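Local coordinates for CRISPR-associated protein, Cse2 family (Thermobifida fusca, PDB 4H79) that probably binds nucleic acid as the CasB (Cse2) subunit of the type I-E CRISPR Cascade complex, at residues W61-Y70 against M81-L92; G139-L147 against D172-P180. One frame throughout, in Å; residues are numbered along the deposited sequence.

Interaction 1 of 2, residues W61-Y70 against M81-L92; sequences WGLILDDRFY and MEVAENSAHIAL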
loop_
_atom_site.group_PDB
_atom_site.type_symbol
_atom_site.label_atom_id
_atom_site.label_comp_id
_atom_site.label_asym_id
_atom_site.label_seq_id
_atom_site.Cartn_x
_atom_site.Cartn_y
_atom_site.Cartn_z
ATOM N N TRP A 61 0.462 -9.301 -14.618
ATOM C CA TRP A 61 1.612 -8.400 -14.595
ATOM C C TRP A 61 1.443 -7.106 -15.340
ATOM O O TRP A 61 1.739 -6.041 -14.784
ATOM C CB TRP A 61 2.850 -9.092 -15.173
ATOM C CG TRP A 61 3.767 -9.538 -14.113
ATOM C CD1 TRP A 61 4.772 -10.499 -14.191
ATOM C CD2 TRP A 61 3.766 -9.067 -12.718
ATOM N NE1 TRP A 61 5.378 -10.653 -12.967
ATOM C CE2 TRP A 61 4.815 -9.821 -12.033
ATOM C CE3 TRP A 61 3.002 -8.129 -11.983
ATOM C CZ2 TRP A 61 5.091 -9.630 -10.673
ATOM C CZ3 TRP A 61 3.290 -7.938 -10.614
ATOM C CH2 TRP A 61 4.309 -8.672 -9.980
ATOM N N GLY A 62 1.069 -7.213 -16.626
ATOM C CA GLY A 62 1.014 -6.081 -17.573
ATOM C C GLY A 62 0.147 -4.913 -17.138
ATOM O O GLY A 62 0.374 -3.783 -17.594
ATOM N N LEU A 63 -0.836 -5.184 -16.260
ATOM C CA LEU A 63 -1.709 -4.142 -15.680
ATOM C C LEU A 63 -0.986 -3.383 -14.585
ATOM O O LEU A 63 -1.119 -2.170 -14.455
ATOM C CB LEU A 63 -2.975 -4.736 -15.028
ATOM C CG LEU A 63 -4.010 -5.588 -15.758
ATOM C CD1 LEU A 63 -4.942 -6.264 -14.753
ATOM C CD2 LEU A 63 -4.782 -4.694 -16.716
ATOM N N ILE A 64 -0.256 -4.121 -13.761
ATOM C CA ILE A 64 0.424 -3.516 -12.653
ATOM C C ILE A 64 1.689 -2.831 -13.176
ATOM O O ILE A 64 1.855 -1.618 -12.972
ATOM C CB ILE A 64 0.759 -4.579 -11.589
ATOM C CG1 ILE A 64 -0.503 -5.271 -11.111
ATOM C CG2 ILE A 64 1.463 -3.969 -10.382
ATOM C CD1 ILE A 64 -0.203 -6.480 -10.262
ATOM N N LEU A 65 2.544 -3.596 -13.878
ATOM C CA LEU A 65 3.967 -3.236 -14.113
ATOM C C LEU A 65 4.287 -3.092 -15.599
ATOM O O LEU A 65 4.106 -4.011 -16.358
ATOM C CB LEU A 65 4.909 -4.290 -13.510
ATOM C CG LEU A 65 4.914 -4.515 -12.000
ATOM C CD1 LEU A 65 5.928 -5.592 -11.662
ATOM C CD2 LEU A 65 5.302 -3.211 -11.329
ATOM N N ASP A 66 4.735 -1.921 -16.006
ATOM C CA ASP A 66 5.138 -1.706 -17.414
ATOM C C ASP A 66 6.595 -1.268 -17.442
ATOM O O ASP A 66 7.258 -1.191 -16.388
ATOM C CB ASP A 66 4.225 -0.688 -18.130
ATOM C CG ASP A 66 4.227 0.687 -17.447
ATOM O OD1 ASP A 66 3.160 1.118 -16.997
ATOM O OD2 ASP A 66 5.277 1.341 -17.321
ATOM N N ASP A 67 7.075 -0.936 -18.638
ATOM C CA ASP A 67 8.544 -0.741 -18.841
ATOM C C ASP A 67 9.063 0.420 -17.987
ATOM O O ASP A 67 10.263 0.461 -17.666
ATOM C CB ASP A 67 8.867 -0.524 -20.334
ATOM C CG ASP A 67 7.913 0.464 -20.999
ATOM O OD1 ASP A 67 6.666 0.297 -20.947
ATOM O OD2 ASP A 67 8.421 1.420 -21.582
ATOM N N ARG A 68 8.175 1.340 -17.583
ATOM C CA ARG A 68 8.625 2.492 -16.771
ATOM C C ARG A 68 9.175 2.024 -15.433
ATOM O O ARG A 68 10.094 2.638 -14.899
ATOM C CB ARG A 68 7.487 3.513 -16.558
ATOM C CG ARG A 68 7.075 4.227 -17.863
ATOM C CD ARG A 68 5.864 5.118 -17.611
ATOM N NE ARG A 68 4.741 4.288 -17.152
ATOM C CZ ARG A 68 3.596 4.749 -16.640
ATOM N NH1 ARG A 68 3.395 6.050 -16.507
ATOM N NH2 ARG A 68 2.635 3.912 -16.259
ATOM N N PHE A 69 8.620 0.934 -14.904
ATOM C CA PHE A 69 9.071 0.333 -13.627
ATOM C C PHE A 69 10.503 -0.201 -13.712
ATOM O O PHE A 69 11.316 -0.006 -12.768
ATOM C CB PHE A 69 8.080 -0.779 -13.197
ATOM C CG PHE A 69 8.487 -1.534 -11.957
ATOM C CD1 PHE A 69 8.270 -1.016 -10.662
ATOM C CD2 PHE A 69 9.036 -2.780 -12.068
ATOM C CE1 PHE A 69 8.639 -1.751 -9.533
ATOM C CE2 PHE A 69 9.403 -3.520 -10.947
ATOM C CZ PHE A 69 9.214 -3.008 -9.676
ATOM N N TYR A 70 10.820 -0.870 -14.842
ATOM C CA TYR A 70 12.145 -1.517 -15.037
ATOM C C TYR A 70 13.196 -0.524 -15.506
ATOM O O TYR A 70 14.385 -0.712 -15.246
ATOM C CB TYR A 70 12.061 -2.710 -16.025
ATOM C CG TYR A 70 11.060 -3.749 -15.525
ATOM C CD1 TYR A 70 11.442 -4.665 -14.540
ATOM C CD2 TYR A 70 9.725 -3.781 -15.990
ATOM C CE1 TYR A 70 10.553 -5.601 -14.068
ATOM C CE2 TYR A 70 8.829 -4.734 -15.500
ATOM C CZ TYR A 70 9.276 -5.626 -14.521
ATOM O OH TYR A 70 8.473 -6.592 -13.979
ATOM N N MET A 81 14.729 -7.851 -7.254
ATOM C CA MET A 81 13.747 -7.470 -8.277
ATOM C C MET A 81 12.407 -8.135 -7.992
ATOM O O MET A 81 11.372 -7.483 -8.107
ATOM C CB MET A 81 14.227 -7.767 -9.730
ATOM C CG MET A 81 13.264 -7.280 -10.818
ATOM S SD MET A 81 12.620 -5.607 -10.484
ATOM C CE MET A 81 13.876 -4.588 -11.256
ATOM N N GLU A 82 12.430 -9.421 -7.609
ATOM C CA GLU A 82 11.201 -10.182 -7.325
ATOM C C GLU A 82 10.444 -9.578 -6.158
ATOM O O GLU A 82 9.200 -9.627 -6.142
ATOM C CB GLU A 82 11.556 -11.608 -6.923
ATOM C CG GLU A 82 10.671 -12.735 -7.438
ATOM C CD GLU A 82 11.460 -14.040 -7.615
ATOM O OE1 GLU A 82 12.704 -14.039 -7.419
ATOM O OE2 GLU A 82 10.841 -15.070 -7.964
ATOM N N VAL A 83 11.192 -9.103 -5.148
ATOM C CA VAL A 83 10.593 -8.505 -3.959
ATOM C C VAL A 83 9.972 -7.151 -4.359
ATOM O O VAL A 83 8.862 -6.849 -3.960
ATOM C CB VAL A 83 11.582 -8.373 -2.786
ATOM C CG1 VAL A 83 10.956 -7.576 -1.659
ATOM C CG2 VAL A 83 12.000 -9.766 -2.279
ATOM N N ALA A 84 10.686 -6.351 -5.156
ATOM C CA ALA A 84 10.162 -5.064 -5.640
ATOM C C ALA A 84 8.904 -5.242 -6.467
ATOM O O ALA A 84 7.939 -4.480 -6.305
ATOM C CB ALA A 84 11.219 -4.350 -6.457
ATOM N N GLU A 85 8.907 -6.244 -7.361
ATOM C CA GLU A 85 7.699 -6.555 -8.162
ATOM C C GLU A 85 6.538 -6.988 -7.259
ATOM O O GLU A 85 5.378 -6.537 -7.408
ATOM C CB GLU A 85 7.991 -7.671 -9.147
ATOM C CG GLU A 85 8.871 -7.281 -10.305
ATOM C CD GLU A 85 9.161 -8.460 -11.225
ATOM O OE1 GLU A 85 9.078 -9.647 -10.823
ATOM O OE2 GLU A 85 9.502 -8.217 -12.389
ATOM N N ASN A 86 6.845 -7.870 -6.310
ATOM C CA ASN A 86 5.842 -8.266 -5.328
ATOM C C ASN A 86 5.299 -7.105 -4.448
ATOM O O ASN A 86 4.078 -7.001 -4.167
ATOM C CB ASN A 86 6.372 -9.425 -4.477
ATOM C CG ASN A 86 5.262 -10.106 -3.695
ATOM O OD1 ASN A 86 4.096 -10.230 -4.159
ATOM N ND2 ASN A 86 5.597 -10.525 -2.487
ATOM N N SER A 87 6.189 -6.214 -4.041
ATOM C CA SER A 87 5.788 -5.025 -3.286
ATOM C C SER A 87 4.851 -4.137 -4.075
ATOM O O SER A 87 3.862 -3.659 -3.505
ATOM C CB SER A 87 7.009 -4.233 -2.824
ATOM O OG SER A 87 7.843 -5.058 -2.009
ATOM N N ALA A 88 5.164 -3.895 -5.351
ATOM C CA ALA A 88 4.267 -3.130 -6.251
ATOM C C ALA A 88 2.937 -3.842 -6.423
ATOM O O ALA A 88 1.844 -3.212 -6.386
ATOM C CB ALA A 88 4.888 -2.936 -7.632
ATOM N N HIS A 89 3.010 -5.155 -6.584
ATOM C CA HIS A 89 1.771 -5.963 -6.746
ATOM C C HIS A 89 0.867 -5.872 -5.507
ATOM O O HIS A 89 -0.402 -5.660 -5.610
ATOM C CB HIS A 89 2.188 -7.429 -6.994
ATOM C CG HIS A 89 1.018 -8.361 -7.160
ATOM N ND1 HIS A 89 -0.138 -7.961 -7.738
ATOM C CD2 HIS A 89 0.838 -9.690 -6.800
ATOM C CE1 HIS A 89 -1.008 -8.973 -7.761
ATOM N NE2 HIS A 89 -0.413 -10.041 -7.195
ATOM N N ILE A 90 1.473 -6.020 -4.307
ATOM C CA ILE A 90 0.679 -5.894 -3.057
ATOM C C ILE A 90 0.065 -4.475 -2.929
ATOM O O ILE A 90 -1.134 -4.323 -2.583
ATOM C CB ILE A 90 1.540 -6.224 -1.790
ATOM C CG1 ILE A 90 2.005 -7.687 -1.854
ATOM C CG2 ILE A 90 0.766 -5.915 -0.502
ATOM C CD1 ILE A 90 3.152 -8.035 -0.884
ATOM N N ALA A 91 0.901 -3.448 -3.180
ATOM C CA ALA A 91 0.400 -2.076 -3.036
ATOM C C ALA A 91 -0.782 -1.818 -3.964
ATOM O O ALA A 91 -1.787 -1.186 -3.537
ATOM C CB ALA A 91 1.512 -1.055 -3.281
ATOM N N LEU A 92 -0.649 -2.194 -5.246
ATOM C CA LEU A 92 -1.746 -1.985 -6.230
ATOM C C LEU A 92 -2.990 -2.740 -5.850
ATOM O O LEU A 92 -4.113 -2.204 -6.009
ATOM C CB LEU A 92 -1.322 -2.444 -7.637
ATOM C CG LEU A 92 -0.817 -1.318 -8.560
ATOM C CD1 LEU A 92 -1.914 -0.317 -8.932
ATOM C CD2 LEU A 92 0.266 -0.578 -7.921
#

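Interaction 2 of 2, residues G139-L147 against D172-P180; sequences GHAVTYKAL and DQLYQFRTP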
loop_
_atom_site.group_PDB
_atom_site.type_symbol
_atom_site.label_atom_id
_atom_site.label_comp_id
_atom_site.label_asym_id
_atom_site.label_seq_id
_atom_site.Cartn_x
_atom_site.Cartn_y
_atom_site.Cartn_z
ATOM N N GLY A 139 3.536 -5.403 11.503
ATOM C CA GLY A 139 4.957 -5.246 11.226
ATOM C C GLY A 139 5.776 -6.437 11.604
ATOM O O GLY A 139 6.925 -6.497 11.251
ATOM N N HIS A 140 5.169 -7.378 12.327
ATOM C CA HIS A 140 5.869 -8.594 12.733
ATOM C C HIS A 140 5.575 -9.822 11.855
ATOM O O HIS A 140 6.039 -10.930 12.163
ATOM C CB HIS A 140 5.639 -8.863 14.231
ATOM C CG HIS A 140 6.433 -7.930 15.146
ATOM N ND1 HIS A 140 5.842 -7.005 15.929
ATOM C CD2 HIS A 140 7.814 -7.797 15.358
ATOM C CE1 HIS A 140 6.783 -6.319 16.611
ATOM N NE2 HIS A 140 7.988 -6.815 16.276
ATOM N N ALA A 141 4.845 -9.637 10.745
ATOM C CA ALA A 141 4.621 -10.723 9.729
ATOM C C ALA A 141 5.935 -11.334 9.277
ATOM O O ALA A 141 6.881 -10.605 8.944
ATOM C CB ALA A 141 3.823 -10.199 8.486
ATOM N N VAL A 142 5.992 -12.669 9.267
ATOM C CA VAL A 142 7.206 -13.432 8.886
ATOM C C VAL A 142 7.333 -13.610 7.375
ATOM O O VAL A 142 8.401 -13.820 6.877
ATOM C CB VAL A 142 7.265 -14.819 9.589
ATOM C CG1 VAL A 142 7.329 -14.622 11.097
ATOM C CG2 VAL A 142 6.083 -15.725 9.182
ATOM N N THR A 143 6.239 -13.505 6.647
ATOM C CA THR A 143 6.268 -13.628 5.175
ATOM C C THR A 143 5.510 -12.478 4.521
ATOM O O THR A 143 4.630 -11.832 5.138
ATOM C CB THR A 143 5.595 -14.948 4.706
ATOM O OG1 THR A 143 4.205 -14.904 5.069
ATOM C CG2 THR A 143 6.259 -16.230 5.337
ATOM N N TYR A 144 5.804 -12.232 3.241
ATOM C CA TYR A 144 5.068 -11.208 2.484
ATOM C C TYR A 144 3.599 -11.549 2.342
ATOM O O TYR A 144 2.760 -10.658 2.348
ATOM C CB TYR A 144 5.658 -10.977 1.100
ATOM C CG TYR A 144 6.767 -9.989 1.164
ATOM C CD1 TYR A 144 6.480 -8.620 1.051
ATOM C CD2 TYR A 144 8.084 -10.391 1.374
ATOM C CE1 TYR A 144 7.476 -7.675 1.138
ATOM C CE2 TYR A 144 9.094 -9.444 1.468
ATOM C CZ TYR A 144 8.793 -8.090 1.349
ATOM O OH TYR A 144 9.763 -7.098 1.446
ATOM N N LYS A 145 3.293 -12.842 2.192
ATOM C CA LYS A 145 1.871 -13.271 2.185
ATOM C C LYS A 145 1.127 -12.837 3.477
ATOM O O LYS A 145 -0.019 -12.362 3.420
ATOM C CB LYS A 145 1.772 -14.780 1.966
ATOM C CG LYS A 145 0.374 -15.349 2.135
ATOM C CD LYS A 145 0.152 -16.504 1.159
ATOM C CE LYS A 145 -0.325 -17.731 1.913
ATOM N NZ LYS A 145 -1.388 -18.499 1.215
ATOM N N ALA A 146 1.750 -13.030 4.638
ATOM C CA ALA A 146 1.118 -12.678 5.906
ATOM C C ALA A 146 1.037 -11.168 6.023
ATOM O O ALA A 146 0.029 -10.635 6.501
ATOM C CB ALA A 146 1.886 -13.279 7.096
ATOM N N LEU A 147 2.091 -10.476 5.579
ATOM C CA LEU A 147 2.136 -9.039 5.629
ATOM C C LEU A 147 0.996 -8.449 4.767
ATOM O O LEU A 147 0.274 -7.545 5.225
ATOM C CB LEU A 147 3.483 -8.503 5.129
ATOM C CG LEU A 147 3.655 -6.972 5.049
ATOM C CD1 LEU A 147 3.370 -6.288 6.402
ATOM C CD2 LEU A 147 5.089 -6.657 4.523
ATOM N N ASP A 172 7.247 1.598 -1.161
ATOM C CA ASP A 172 8.631 1.686 -0.677
ATOM C C ASP A 172 8.885 0.875 0.584
ATOM O O ASP A 172 9.917 0.164 0.696
ATOM C CB ASP A 172 9.065 3.124 -0.447
ATOM C CG ASP A 172 9.603 3.768 -1.735
ATOM O OD1 ASP A 172 9.820 3.072 -2.775
ATOM O OD2 ASP A 172 9.809 4.987 -1.708
ATOM N N GLN A 173 7.945 0.988 1.511
ATOM C CA GLN A 173 8.082 0.378 2.842
ATOM C C GLN A 173 7.922 -1.145 2.711
ATOM O O GLN A 173 8.690 -1.905 3.352
ATOM C CB GLN A 173 7.019 0.967 3.821
ATOM C CG GLN A 173 7.297 2.414 4.160
ATOM C CD GLN A 173 6.293 2.990 5.069
ATOM O OE1 GLN A 173 5.100 2.609 5.046
ATOM N NE2 GLN A 173 6.739 3.926 5.904
ATOM N N LEU A 174 6.961 -1.584 1.862
ATOM C CA LEU A 174 6.823 -2.990 1.522
ATOM C C LEU A 174 8.189 -3.567 1.018
ATOM O O LEU A 174 8.638 -4.612 1.505
ATOM C CB LEU A 174 5.722 -3.218 0.489
ATOM C CG LEU A 174 4.288 -3.186 1.067
ATOM C CD1 LEU A 174 3.194 -3.039 0.021
ATOM C CD2 LEU A 174 3.981 -4.463 1.842
ATOM N N TYR A 175 8.835 -2.885 0.055
ATOM C CA TYR A 175 10.155 -3.274 -0.443
ATOM C C TYR A 175 11.194 -3.236 0.694
ATOM O O TYR A 175 11.939 -4.194 0.890
ATOM C CB TYR A 175 10.555 -2.379 -1.665
ATOM C CG TYR A 175 11.844 -2.653 -2.292
ATOM C CD1 TYR A 175 12.142 -3.932 -2.757
ATOM C CD2 TYR A 175 12.819 -1.622 -2.499
ATOM C CE1 TYR A 175 13.355 -4.202 -3.379
ATOM C CE2 TYR A 175 14.016 -1.912 -3.103
ATOM C CZ TYR A 175 14.245 -3.189 -3.561
ATOM O OH TYR A 175 15.380 -3.466 -4.139
ATOM N N GLN A 176 11.186 -2.168 1.494
ATOM C CA GLN A 176 12.150 -2.003 2.591
ATOM C C GLN A 176 12.086 -3.147 3.610
ATOM O O GLN A 176 13.069 -3.431 4.267
ATOM C CB GLN A 176 11.958 -0.642 3.288
ATOM C CG GLN A 176 12.991 -0.302 4.328
ATOM C CD GLN A 176 12.822 1.096 4.856
ATOM O OE1 GLN A 176 11.790 1.742 4.596
ATOM N NE2 GLN A 176 13.812 1.568 5.616
ATOM N N PHE A 177 10.930 -3.796 3.705
ATOM C CA PHE A 177 10.694 -4.901 4.629
ATOM C C PHE A 177 11.578 -6.131 4.391
ATOM O O PHE A 177 11.607 -7.014 5.247
ATOM C CB PHE A 177 9.219 -5.322 4.541
ATOM C CG PHE A 177 8.550 -5.405 5.863
ATOM C CD1 PHE A 177 8.358 -6.638 6.461
ATOM C CD2 PHE A 177 8.144 -4.259 6.527
ATOM C CE1 PHE A 177 7.774 -6.723 7.694
ATOM C CE2 PHE A 177 7.578 -4.325 7.795
ATOM C CZ PHE A 177 7.389 -5.566 8.370
ATOM N N ARG A 178 12.309 -6.206 3.278
ATOM C CA ARG A 178 12.978 -7.494 2.913
ATOM C C ARG A 178 14.067 -7.877 3.847
ATOM O O ARG A 178 14.452 -9.054 3.836
ATOM C CB ARG A 178 13.734 -7.487 1.594
ATOM C CG ARG A 178 13.386 -6.496 0.578
ATOM C CD ARG A 178 14.648 -6.160 -0.198
ATOM N NE ARG A 178 14.738 -4.706 -0.182
ATOM C CZ ARG A 178 15.802 -4.049 -0.566
ATOM N NH1 ARG A 178 16.788 -4.730 -0.948
ATOM N NH2 ARG A 178 15.862 -2.733 -0.520
ATOM N N THR A 179 14.635 -6.894 4.574
ATOM C CA THR A 179 15.777 -7.154 5.522
ATOM C C THR A 179 15.292 -6.920 6.958
ATOM O O THR A 179 14.358 -6.129 7.180
ATOM C CB THR A 179 17.040 -6.275 5.225
ATOM O OG1 THR A 179 16.788 -4.901 5.589
ATOM C CG2 THR A 179 17.562 -6.410 3.696
ATOM N N PRO A 180 15.896 -7.594 7.948
ATOM C CA PRO A 180 15.445 -7.321 9.336
ATOM C C PRO A 180 15.619 -5.846 9.707
ATOM O O PRO A 180 14.751 -5.240 10.358
ATOM C CB PRO A 180 16.374 -8.199 10.195
ATOM C CG PRO A 180 16.850 -9.256 9.250
ATOM C CD PRO A 180 16.962 -8.623 7.896
#

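Interaction 1 of 2, residues W61-Y70 against M81-L92
The W61 ring turns an edge to H89, with CB of H89 near its plane, and the two rings form an offset edge-to-face pair in which W61 points at the imidazole face, planes 76° apart. One face of the W61 indole carries L65 CD1, set toward the rim. F69 has L65 CD2 over the centre of one face and Y70 CE1 at its edge; Y70 in turn takes F69 CD2 over one face and E85 OE2 at its edge. W61, F69 and Y70 belong to two short turns that pack on helix 80-99, which carries H89, in the all-helical Cse2 fold, with F69 as a knob in the hole formed by M81, A84, E85 and A88. In F69, CG anti to the backbone N (chi1 176°) carries the ring toward the helix, where CZ lies 4.0 Å from A84 CB. M81, bent at chi2 and chi3, brings SD alongside both rings, an oblique Met-aromatic contact at 5.0 Å from the F69 centroid and 5.2 Å from that of Y70. The polar link is Y70 OH to E85 OE2, very short at 2.5 Å. E85 CG also lies 3.7 Å from L65 CD1, so one side chain serves both the polar and the apolar side. Replacing E85 by an alanine removes CG and the carboxylate, which would probably leave the Y70 hydroxyl without its acceptor and a gap beside L65 CD1 and F69. Beyond the contact, W16 and F20 of helix 16-33 meet F69, continuing the aromatic packing. At the other end I64 sends its two branches different ways: CG2 packs 3.9 Å from L92 CG, while CD1 lies against the imidazole of H89, whose buried ND1 has no polar partner in the model.

Interaction 2 of 2, residues G139-L147 against D172-P180
G139 lays its carbonyl oxygen at the edge of the F177 ring, near the ring plane, with O 3.1 Å from F177 CZ; that oxygen also accepts from R187 of helix 180-195. The segment is the connection into helix 144-160, which here packs against the C-terminal end of helix 167-176 and the type I turn Q176-T179, a packing of two helices in the all-helical Cse2 fold. A141 follows with its carbonyl O also near the plane of the F177 ring, more distant at 4.2 Å from CE1. T143 is the N-cap of helix 144-160: its OG1 accepts a capping bond from A146 N. Y144 then reaches over with its hydroxyl and donates to L174 O at 2.7 Å, the C=O...donor angle being 156° and the donor tilted 18° from the carbonyl plane. That carbonyl also accepts from F177 N, so two donors hold it, the tyrosine hydroxyl and the backbone N-H. L147, its CG anti to the backbone N, directs CD2 to two partners: it meets L174 CD2 at 3.6 Å and lies over one face of F177, a CH-pi contact 4.0 Å from the ring centroid and 21° off its normal.

Along the chain, interaction 1 closes first: ten residues separate 61-70 from 81-92, so a short loop folds the two turns back onto helix 80-99. Interaction 2 opens later and closes a longer, mostly helical excursion of 24 residues, bringing 172-180 back to 139-147. The two closures follow in series, neither nesting nor crossing, and their centres lie about 16 Å apart. Helix 80-99 joins them. While one side of it receives 61-70, V83 and S87 bear on interaction 2: V83 CG1 packs 3.4 Å from Y144 OH, and S87 OG lies 3.2 Å from Y175 N. Helices 80-99, 144-160 and 167-176 are thereby tied into one body.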